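Local structure of Non-reducing end beta-L-arabinofuranosidase (Bacteroides thetaiotaomicron, 5MQO) at residues 592-600 against 690-698; 382-393 against 407-416. The protein probably hydrolyses glycosidic bonds in complex plant pectin, as a gut bacterial glycoside hydrolase of family GH127. All coordinates share one frame; numbering follows the deposited sequence.

Contact 1 (592-600 against 690-698); sequences EIRNQVVVK and MTVWMPLAR
Trp-693 is clamped between Ile-593 and Val-598 where two antiparallel strands of the C-terminal beta domain cross. Methyl CG2 of Ile-593 sits over the five-membered ring, 3.8 Å from its centroid, a CH-pi contact. On the opposite face CG1 of Val-598 lies over the six-membered ring, 3.7 Å from its centroid. In Val-598, CG1 stands between the backbone N and the carbonyl carbon (chi1 57°). That sets this methyl over the indole and turns CG2 to CG1 of Val-692. The backbone carbonyl of Gln-596 meets the ring at its edge, with O 3.4 Å from CZ3 of Trp-693.

Beside the indole, Val-597 and Met-694 form a hydrogen-bonded antiparallel pair. Val-597 N reaches Met-694 O at 2.7 Å, and Met-694 N reaches Val-597 O at 2.8 Å. The short strand axes cross at 109°, so the antiparallel pairing is brief. A weak bond from Leu-696 N to Asn-595 O lies beyond it. Leu-696 also lays CD1 against CG1 of Val-597, the two side chains crossing at about a right angle.

A type II turn from Ile-593 to Gln-596 brings Ile-593 back over the indole. The Gln-596 side chain braces this turn: NE2 donates to Arg-594 O, 2.9 Å away, with that oxygen close to the amide plane. Strands 581-584 and 604-609 pair with strand 596-601 in the same sheet, and their side chains touch the valines. Arg-434 bonds to Thr-691 OG1. That same hydroxyl donates to Trp-693 O over 2.6 Å.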
loop_
_atom_site.group_PDB
_atom_site.type_symbol
_atom_site.label_atom_id
_atom_site.label_comp_id
_atom_site.label_asym_id
_atom_site.label_seq_id
_atom_site.Cartn_x
_atom_site.Cartn_y
_atom_site.Cartn_z
ATOM N N GLU A 592 -18.527 -3.675 15.834
ATOM C CA GLU A 592 -18.393 -4.901 15.031
ATOM C C GLU A 592 -17.252 -5.785 15.490
ATOM O O GLU A 592 -17.221 -6.962 15.149
ATOM C CB GLU A 592 -18.201 -4.548 13.553
ATOM C CG GLU A 592 -19.403 -3.826 12.909
ATOM C CD GLU A 592 -19.365 -2.308 12.905
ATOM O OE1 GLU A 592 -18.628 -1.705 13.708
ATOM O OE2 GLU A 592 -20.126 -1.705 12.101
ATOM N N ILE A 593 -16.328 -5.214 16.265
ATOM C CA ILE A 593 -15.190 -5.946 16.845
ATOM C C ILE A 593 -15.037 -5.749 18.359
ATOM O O ILE A 593 -13.981 -6.026 18.939
ATOM C CB ILE A 593 -13.898 -5.574 16.104
ATOM C CG1 ILE A 593 -13.632 -4.064 16.128
ATOM C CG2 ILE A 593 -14.018 -6.061 14.671
ATOM C CD1 ILE A 593 -12.377 -3.651 15.363
ATOM N N ARG A 594 -16.105 -5.286 19.012
ATOM C CA ARG A 594 -16.078 -5.116 20.447
ATOM C C ARG A 594 -15.800 -6.474 21.112
ATOM O O ARG A 594 -16.231 -7.520 20.623
ATOM C CB ARG A 594 -17.378 -4.496 20.942
ATOM C CG ARG A 594 -17.382 -4.198 22.435
ATOM C CD ARG A 594 -18.187 -2.962 22.768
ATOM N NE ARG A 594 -18.283 -2.735 24.204
ATOM C CZ ARG A 594 -17.278 -2.347 24.993
ATOM N NH1 ARG A 594 -16.065 -2.138 24.498
ATOM N NH2 ARG A 594 -17.480 -2.174 26.295
ATOM N N ASN A 595 -15.000 -6.448 22.170
ATOM C CA ASN A 595 -14.633 -7.656 22.917
ATOM C C ASN A 595 -14.040 -8.841 22.106
ATOM O O ASN A 595 -14.293 -10.029 22.373
ATOM C CB ASN A 595 -15.840 -8.116 23.747
ATOM C CG ASN A 595 -15.422 -8.858 24.987
ATOM O OD1 ASN A 595 -14.438 -8.495 25.634
ATOM N ND2 ASN A 595 -16.139 -9.917 25.303
ATOM N N GLN A 596 -13.227 -8.491 21.130
ATOM C CA GLN A 596 -12.611 -9.465 20.249
ATOM C C GLN A 596 -11.160 -9.065 20.117
ATOM O O GLN A 596 -10.758 -7.936 20.462
ATOM C CB GLN A 596 -13.337 -9.510 18.884
ATOM C CG GLN A 596 -14.764 -10.100 18.966
ATOM C CD GLN A 596 -15.679 -9.740 17.786
ATOM O OE1 GLN A 596 -15.589 -10.360 16.703
ATOM N NE2 GLN A 596 -16.597 -8.771 18.000
ATOM N N VAL A 597 -10.362 -10.001 19.630
ATOM C CA VAL A 597 -8.942 -9.806 19.605
ATOM C C VAL A 597 -8.491 -10.161 18.211
ATOM O O VAL A 597 -9.089 -11.012 17.552
ATOM C CB VAL A 597 -8.261 -10.632 20.738
ATOM C CG1 VAL A 597 -8.621 -12.102 20.652
ATOM C CG2 VAL A 597 -6.745 -10.499 20.757
ATOM N N VAL A 598 -7.461 -9.448 17.774
ATOM C CA VAL A 598 -6.693 -9.734 16.568
ATOM C C VAL A 598 -5.232 -9.990 16.988
ATOM O O VAL A 598 -4.707 -9.312 17.893
ATOM C CB VAL A 598 -6.724 -8.568 15.559
ATOM C CG1 VAL A 598 -6.203 -7.264 16.170
ATOM C CG2 VAL A 598 -5.906 -8.907 14.316
ATOM N N VAL A 599 -4.586 -10.938 16.301
ATOM C CA VAL A 599 -3.230 -11.352 16.620
ATOM C C VAL A 599 -2.246 -10.787 15.611
ATOM O O VAL A 599 -2.306 -11.127 14.439
ATOM C CB VAL A 599 -3.083 -12.894 16.578
ATOM C CG1 VAL A 599 -1.660 -13.296 16.950
ATOM C CG2 VAL A 599 -4.099 -13.579 17.482
ATOM N N LYS A 600 -1.315 -9.964 16.066
ATOM C CA LYS A 600 -0.162 -9.554 15.250
ATOM C C LYS A 600 1.106 -10.248 15.756
ATOM O O LYS A 600 1.168 -10.713 16.900
ATOM C CB LYS A 600 0.039 -8.034 15.303
ATOM C CG LYS A 600 -1.056 -7.214 14.604
ATOM C CD LYS A 600 -0.758 -5.705 14.427
ATOM C CE LYS A 600 0.219 -5.456 13.291
ATOM N NZ LYS A 600 0.514 -4.034 13.046
ATOM N N MET A 690 -12.880 -18.093 7.259
ATOM C CA MET A 690 -11.756 -17.248 7.703
ATOM C C MET A 690 -12.247 -16.117 8.598
ATOM O O MET A 690 -13.357 -15.630 8.406
ATOM C CB MET A 690 -11.003 -16.655 6.503
ATOM C CG MET A 690 -9.800 -15.762 6.852
ATOM S SD MET A 690 -10.173 -14.031 7.251
ATOM C CE MET A 690 -10.444 -13.273 5.669
ATOM N N THR A 691 -11.420 -15.698 9.562
ATOM C CA THR A 691 -11.729 -14.494 10.345
ATOM C C THR A 691 -10.420 -13.914 10.857
ATOM O O THR A 691 -9.535 -14.688 11.216
ATOM C CB THR A 691 -12.710 -14.778 11.520
ATOM O OG1 THR A 691 -13.008 -13.564 12.229
ATOM C CG2 THR A 691 -12.135 -15.780 12.517
ATOM N N VAL A 692 -10.293 -12.580 10.881
ATOM C CA VAL A 692 -9.168 -11.935 11.549
ATOM C C VAL A 692 -9.519 -11.752 13.029
ATOM O O VAL A 692 -8.789 -12.189 13.905
ATOM C CB VAL A 692 -8.769 -10.585 10.890
ATOM C CG1 VAL A 692 -7.623 -9.884 11.634
ATOM C CG2 VAL A 692 -8.418 -10.788 9.424
ATOM N N TRP A 693 -10.638 -11.113 13.317
ATOM C CA TRP A 693 -11.003 -10.835 14.711
ATOM C C TRP A 693 -11.705 -12.058 15.287
ATOM O O TRP A 693 -12.524 -12.664 14.594
ATOM C CB TRP A 693 -11.882 -9.574 14.820
ATOM C CG TRP A 693 -11.119 -8.369 14.564
ATOM C CD1 TRP A 693 -10.822 -7.862 13.361
ATOM C CD2 TRP A 693 -10.495 -7.526 15.528
ATOM N NE1 TRP A 693 -10.066 -6.729 13.497
ATOM C CE2 TRP A 693 -9.852 -6.497 14.822
ATOM C CE3 TRP A 693 -10.450 -7.516 16.928
ATOM C CZ2 TRP A 693 -9.141 -5.471 15.460
ATOM C CZ3 TRP A 693 -9.734 -6.508 17.578
ATOM C CH2 TRP A 693 -9.088 -5.499 16.842
ATOM N N MET A 694 -11.346 -12.418 16.531
ATOM C CA MET A 694 -11.886 -13.592 17.222
ATOM C C MET A 694 -12.356 -13.215 18.627
ATOM O O MET A 694 -11.819 -12.286 19.243
ATOM C CB MET A 694 -10.834 -14.705 17.343
ATOM C CG MET A 694 -10.438 -15.364 16.036
ATOM S SD MET A 694 -8.899 -16.338 16.109
ATOM C CE MET A 694 -7.671 -15.034 16.268
ATOM N N PRO A 695 -13.341 -13.950 19.151
ATOM C CA PRO A 695 -13.730 -13.766 20.541
ATOM C C PRO A 695 -12.562 -13.884 21.508
ATOM O O PRO A 695 -11.746 -14.777 21.381
ATOM C CB PRO A 695 -14.723 -14.917 20.789
ATOM C CG PRO A 695 -15.254 -15.266 19.440
ATOM C CD PRO A 695 -14.143 -14.991 18.478
ATOM N N LEU A 696 -12.534 -12.995 22.492
ATOM C CA LEU A 696 -11.511 -12.949 23.529
ATOM C C LEU A 696 -12.089 -13.389 24.875
ATOM O O LEU A 696 -13.125 -12.884 25.279
ATOM C CB LEU A 696 -11.017 -11.501 23.623
ATOM C CG LEU A 696 -9.945 -11.132 24.645
ATOM C CD1 LEU A 696 -8.577 -11.746 24.338
ATOM C CD2 LEU A 696 -9.861 -9.614 24.733
ATOM N N ALA A 697 -11.417 -14.304 25.570
ATOM C CA ALA A 697 -11.756 -14.655 26.955
ATOM C C ALA A 697 -10.660 -14.167 27.897
ATOM O O ALA A 697 -9.565 -14.728 27.892
ATOM C CB ALA A 697 -11.931 -16.153 27.080
ATOM N N ARG A 698 -10.965 -13.165 28.728
ATOM C CA ARG A 698 -9.949 -12.384 29.481
ATOM C C ARG A 698 -9.739 -12.868 30.916
ATOM O O ARG A 698 -10.713 -13.159 31.601
ATOM C CB ARG A 698 -10.362 -10.915 29.530
ATOM C CG ARG A 698 -10.797 -10.359 28.178
ATOM C CD ARG A 698 -11.200 -8.892 28.214
ATOM N NE ARG A 698 -10.070 -8.032 28.581
ATOM C CZ ARG A 698 -9.968 -6.748 28.260
ATOM N NH1 ARG A 698 -10.905 -6.144 27.531
ATOM N NH2 ARG A 698 -8.897 -6.065 28.656
#

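Contact 2 (382-393 against 407-416)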
loop_
_atom_site.group_PDB
_atom_site.type_symbol
_atom_site.label_atom_id
_atom_site.label_comp_id
_atom_site.label_asym_id
_atom_site.label_seq_id
_atom_site.Cartn_x
_atom_site.Cartn_y
_atom_site.Cartn_z
ATOM N N THR A 382 -8.646 -3.507 -3.263
ATOM C CA THR A 382 -7.183 -3.528 -3.142
ATOM C C THR A 382 -6.516 -2.182 -3.469
ATOM O O THR A 382 -5.540 -1.804 -2.827
ATOM C CB THR A 382 -6.553 -4.649 -3.989
ATOM O OG1 THR A 382 -7.204 -5.893 -3.688
ATOM C CG2 THR A 382 -5.055 -4.772 -3.716
ATOM N N CYS A 383 -7.079 -1.470 -4.442
ATOM C CA CYS A 383 -6.542 -0.203 -4.908
ATOM C C CYS A 383 -6.741 0.903 -3.888
ATOM O O CYS A 383 -5.980 1.857 -3.874
ATOM C CB CYS A 383 -7.180 0.207 -6.249
ATOM S SG CYS A 383 -6.705 -0.815 -7.679
ATOM N N ALA A 384 -7.772 0.797 -3.060
ATOM C CA ALA A 384 -8.016 1.783 -1.990
ATOM C C ALA A 384 -6.908 1.663 -0.962
ATOM O O ALA A 384 -6.485 2.670 -0.359
ATOM C CB ALA A 384 -9.375 1.553 -1.310
ATOM N N ASN A 385 -6.457 0.422 -0.772
ATOM C CA ASN A 385 -5.458 0.102 0.232
ATOM C C ASN A 385 -4.076 0.570 -0.297
ATOM O O ASN A 385 -3.283 1.125 0.431
ATOM C CB ASN A 385 -5.502 -1.385 0.539
ATOM C CG ASN A 385 -6.930 -1.914 0.740
ATOM O OD1 ASN A 385 -7.865 -1.149 0.956
ATOM N ND2 ASN A 385 -7.102 -3.235 0.645
ATOM N N ILE A 386 -3.852 0.404 -1.596
ATOM C CA ILE A 386 -2.690 0.964 -2.296
ATOM C C ILE A 386 -2.727 2.482 -2.225
ATOM O O ILE A 386 -1.691 3.128 -2.181
ATOM C CB ILE A 386 -2.654 0.522 -3.790
ATOM C CG1 ILE A 386 -2.419 -0.990 -3.881
ATOM C CG2 ILE A 386 -1.597 1.299 -4.599
ATOM C CD1 ILE A 386 -2.553 -1.576 -5.269
ATOM N N GLY A 387 -3.927 3.040 -2.275
ATOM C CA GLY A 387 -4.103 4.474 -2.156
ATOM C C GLY A 387 -3.649 4.984 -0.804
ATOM O O GLY A 387 -2.878 5.930 -0.730
ATOM N N ASN A 388 -4.128 4.348 0.260
ATOM C CA ASN A 388 -3.713 4.695 1.618
ATOM C C ASN A 388 -2.178 4.555 1.761
ATOM O O ASN A 388 -1.544 5.362 2.443
ATOM C CB ASN A 388 -4.419 3.801 2.622
ATOM C CG ASN A 388 -4.313 4.307 4.054
ATOM O OD1 ASN A 388 -4.304 5.517 4.336
ATOM N ND2 ASN A 388 -4.283 3.366 4.986
ATOM N N MET A 389 -1.597 3.551 1.108
ATOM C CA MET A 389 -0.158 3.334 1.142
ATOM C C MET A 389 0.624 4.498 0.494
ATOM O O MET A 389 1.551 5.028 1.083
ATOM C CB MET A 389 0.166 2.037 0.417
ATOM C CG MET A 389 1.644 1.712 0.389
ATOM S SD MET A 389 2.041 0.287 -0.617
ATOM C CE MET A 389 3.767 0.606 -0.877
ATOM N N LEU A 390 0.224 4.862 -0.722
ATOM C CA LEU A 390 0.808 5.961 -1.469
ATOM C C LEU A 390 0.523 7.340 -0.828
ATOM O O LEU A 390 1.367 8.215 -0.877
ATOM C CB LEU A 390 0.300 5.946 -2.894
ATOM C CG LEU A 390 0.572 4.767 -3.831
ATOM C CD1 LEU A 390 -0.291 4.913 -5.094
ATOM C CD2 LEU A 390 2.024 4.650 -4.229
ATOM N N PHE A 391 -0.656 7.536 -0.233
ATOM C CA PHE A 391 -0.906 8.730 0.602
ATOM C C PHE A 391 0.155 8.790 1.708
ATOM O O PHE A 391 0.860 9.793 1.857
ATOM C CB PHE A 391 -2.338 8.721 1.176
ATOM C CG PHE A 391 -2.673 9.874 2.124
ATOM C CD1 PHE A 391 -2.183 11.173 1.932
ATOM C CD2 PHE A 391 -3.546 9.666 3.188
ATOM C CE1 PHE A 391 -2.518 12.220 2.798
ATOM C CE2 PHE A 391 -3.884 10.717 4.061
ATOM C CZ PHE A 391 -3.353 11.995 3.868
ATOM N N ASN A 392 0.329 7.690 2.426
ATOM C CA ASN A 392 1.221 7.723 3.572
ATOM C C ASN A 392 2.688 7.907 3.172
ATOM O O ASN A 392 3.494 8.459 3.928
ATOM C CB ASN A 392 1.045 6.479 4.433
ATOM C CG ASN A 392 -0.089 6.620 5.396
ATOM O OD1 ASN A 392 0.094 7.014 6.541
ATOM N ND2 ASN A 392 -1.284 6.336 4.925
ATOM N N TRP A 393 3.024 7.426 1.984
ATOM C CA TRP A 393 4.363 7.564 1.501
ATOM C C TRP A 393 4.670 9.030 1.214
ATOM O O TRP A 393 5.722 9.484 1.579
ATOM C CB TRP A 393 4.605 6.695 0.287
ATOM C CG TRP A 393 6.014 6.784 -0.166
ATOM C CD1 TRP A 393 6.495 7.543 -1.195
ATOM C CD2 TRP A 393 7.141 6.138 0.421
ATOM N NE1 TRP A 393 7.850 7.386 -1.298
ATOM C CE2 TRP A 393 8.272 6.520 -0.320
ATOM C CE3 TRP A 393 7.306 5.258 1.495
ATOM C CZ2 TRP A 393 9.541 6.064 -0.023
ATOM C CZ3 TRP A 393 8.583 4.787 1.786
ATOM C CH2 TRP A 393 9.681 5.207 1.032
ATOM N N LEU A 407 2.399 3.061 8.414
ATOM C CA LEU A 407 1.229 2.821 7.567
ATOM C C LEU A 407 1.551 2.301 6.191
ATOM O O LEU A 407 0.810 1.458 5.664
ATOM C CB LEU A 407 0.358 4.084 7.504
ATOM C CG LEU A 407 -0.436 4.043 8.829
ATOM C CD1 LEU A 407 -0.543 5.382 9.475
ATOM C CD2 LEU A 407 -1.811 3.429 8.620
ATOM N N VAL A 408 2.645 2.794 5.611
ATOM C CA VAL A 408 3.138 2.235 4.358
ATOM C C VAL A 408 3.379 0.737 4.548
ATOM O O VAL A 408 2.959 -0.048 3.709
ATOM C CB VAL A 408 4.420 2.964 3.858
ATOM C CG1 VAL A 408 5.079 2.220 2.706
ATOM C CG2 VAL A 408 4.086 4.374 3.397
ATOM N N GLU A 409 4.026 0.339 5.651
ATOM C CA GLU A 409 4.358 -1.091 5.876
ATOM C C GLU A 409 3.102 -1.934 6.129
ATOM O O GLU A 409 2.906 -2.983 5.479
ATOM C CB GLU A 409 5.339 -1.299 7.043
ATOM C CG GLU A 409 6.029 -2.672 7.080
ATOM C CD GLU A 409 7.051 -2.807 8.212
ATOM O OE1 GLU A 409 6.633 -2.653 9.387
ATOM O OE2 GLU A 409 8.271 -2.994 7.941
ATOM N N THR A 410 2.274 -1.475 7.070
ATOM C CA THR A 410 1.008 -2.145 7.399
ATOM C C THR A 410 0.200 -2.425 6.141
ATOM O O THR A 410 -0.203 -3.569 5.910
ATOM C CB THR A 410 0.182 -1.261 8.339
ATOM O OG1 THR A 410 1.014 -0.920 9.456
ATOM C CG2 THR A 410 -1.131 -1.945 8.819
ATOM N N CYS A 411 0.039 -1.403 5.305
ATOM C CA CYS A 411 -0.707 -1.540 4.057
ATOM C C CYS A 411 -0.073 -2.558 3.112
ATOM O O CYS A 411 -0.754 -3.473 2.599
ATOM C CB CYS A 411 -0.884 -0.177 3.377
ATOM S SG CYS A 411 -2.061 0.915 4.226
ATOM N N LEU A 412 1.237 -2.427 2.924
ATOM C CA LEU A 412 1.956 -3.292 1.992
ATOM C C LEU A 412 1.823 -4.788 2.287
ATOM O O LEU A 412 1.471 -5.523 1.366
ATOM C CB LEU A 412 3.442 -2.896 1.878
ATOM C CG LEU A 412 4.317 -3.655 0.856
ATOM C CD1 LEU A 412 3.835 -3.592 -0.588
ATOM C CD2 LEU A 412 5.747 -3.135 0.936
ATOM N N TYR A 413 2.092 -5.231 3.531
ATOM C CA TYR A 413 1.972 -6.670 3.876
ATOM C C TYR A 413 0.495 -7.135 3.994
ATOM O O TYR A 413 0.163 -8.242 3.609
ATOM C CB TYR A 413 2.714 -7.052 5.165
ATOM C CG TYR A 413 4.234 -6.953 5.156
ATOM C CD1 TYR A 413 5.038 -8.001 4.725
ATOM C CD2 TYR A 413 4.872 -5.824 5.636
ATOM C CE1 TYR A 413 6.447 -7.900 4.724
ATOM C CE2 TYR A 413 6.261 -5.727 5.655
ATOM C CZ TYR A 413 7.046 -6.761 5.208
ATOM O OH TYR A 413 8.416 -6.569 5.236
ATOM N N ASN A 414 -0.397 -6.304 4.488
ATOM C CA ASN A 414 -1.687 -6.830 4.963
ATOM C C ASN A 414 -2.931 -6.501 4.123
ATOM O O ASN A 414 -3.945 -7.175 4.281
ATOM C CB ASN A 414 -1.924 -6.362 6.403
ATOM C CG ASN A 414 -0.785 -6.724 7.292
ATOM O OD1 ASN A 414 -0.530 -7.887 7.498
ATOM N ND2 ASN A 414 -0.049 -5.743 7.757
ATOM N N SER A 415 -2.876 -5.463 3.283
ATOM C CA SER A 415 -4.011 -5.119 2.427
ATOM C C SER A 415 -3.673 -4.848 0.969
ATOM O O SER A 415 -4.545 -4.470 0.200
ATOM C CB SER A 415 -4.752 -3.941 3.038
ATOM O OG SER A 415 -3.896 -2.856 3.322
ATOM N N VAL A 416 -2.427 -5.072 0.579
ATOM C CA VAL A 416 -1.992 -4.952 -0.821
ATOM C C VAL A 416 -1.491 -6.328 -1.277
ATOM O O VAL A 416 -2.001 -6.892 -2.253
ATOM C CB VAL A 416 -0.882 -3.885 -0.948
ATOM C CG1 VAL A 416 -0.292 -3.853 -2.347
ATOM C CG2 VAL A 416 -1.432 -2.519 -0.582
#
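Asn-385 and Ser-415 join two antiparallel helices, a hairpin of the (alpha/alpha)6 barrel of the GH127 catalytic domain. The short axes approach to 8.4 Å at 156°. All touching residues are buried.

The polar link is one hydrogen bond, from Asn-385 ND2 to Ser-415 O, 2.9 Å long and nearly straight at 163°. It uses a carbonyl lone pair and lies in the Asn-385 amide plane. Asn-385 OD1 takes the N-H of Cys-341, so both ends of the amide are held. Ser-415 OG bonds to Thr-338 O.

The apolar contacts run along the pair. Met-389 reaches across the second helix, its CG anti to the backbone N (chi1 180°), and carries CE to CG1 of Val-408 and CD1 of Leu-412. Its CB meets CB of Cys-411 at 3.8 Å. Val-408 CG2 also touches the edge of the Trp-393 ring, 3.8 Å from CE3. Near the other end, CG1 of Ile-386 packs on CG2 of Val-416.

The amide oxygen OD1 of Asn-392 lies in van der Waals contact with CB of Leu-407, at 3.1 Å. This OD1 accepts from Trp-327 NE1, while ND2 donates to Asn-388 O at 2.7 Å, in the plane of the Asn-392 amide.

From the N terminus, contact 2 comes first. It closes the short connection between helices 382-399 and 402-416, within the catalytic domain and near the centre of the chain. Contact 1 opens only later. It closes a loop of 89 residues that holds strands and no helix, and brings strand 596-601 to the last strand, 690-697. The two are in series and neither nest nor cross. Their centres lie 22 Å apart; their nearest atoms come to about 5 Å without touching. One tie between the domains runs from Asn-414 ND2 in contact 2 to Pro-603 O, just beyond strand 596-601. Another is Arg-434, which reaches residues of contact 1.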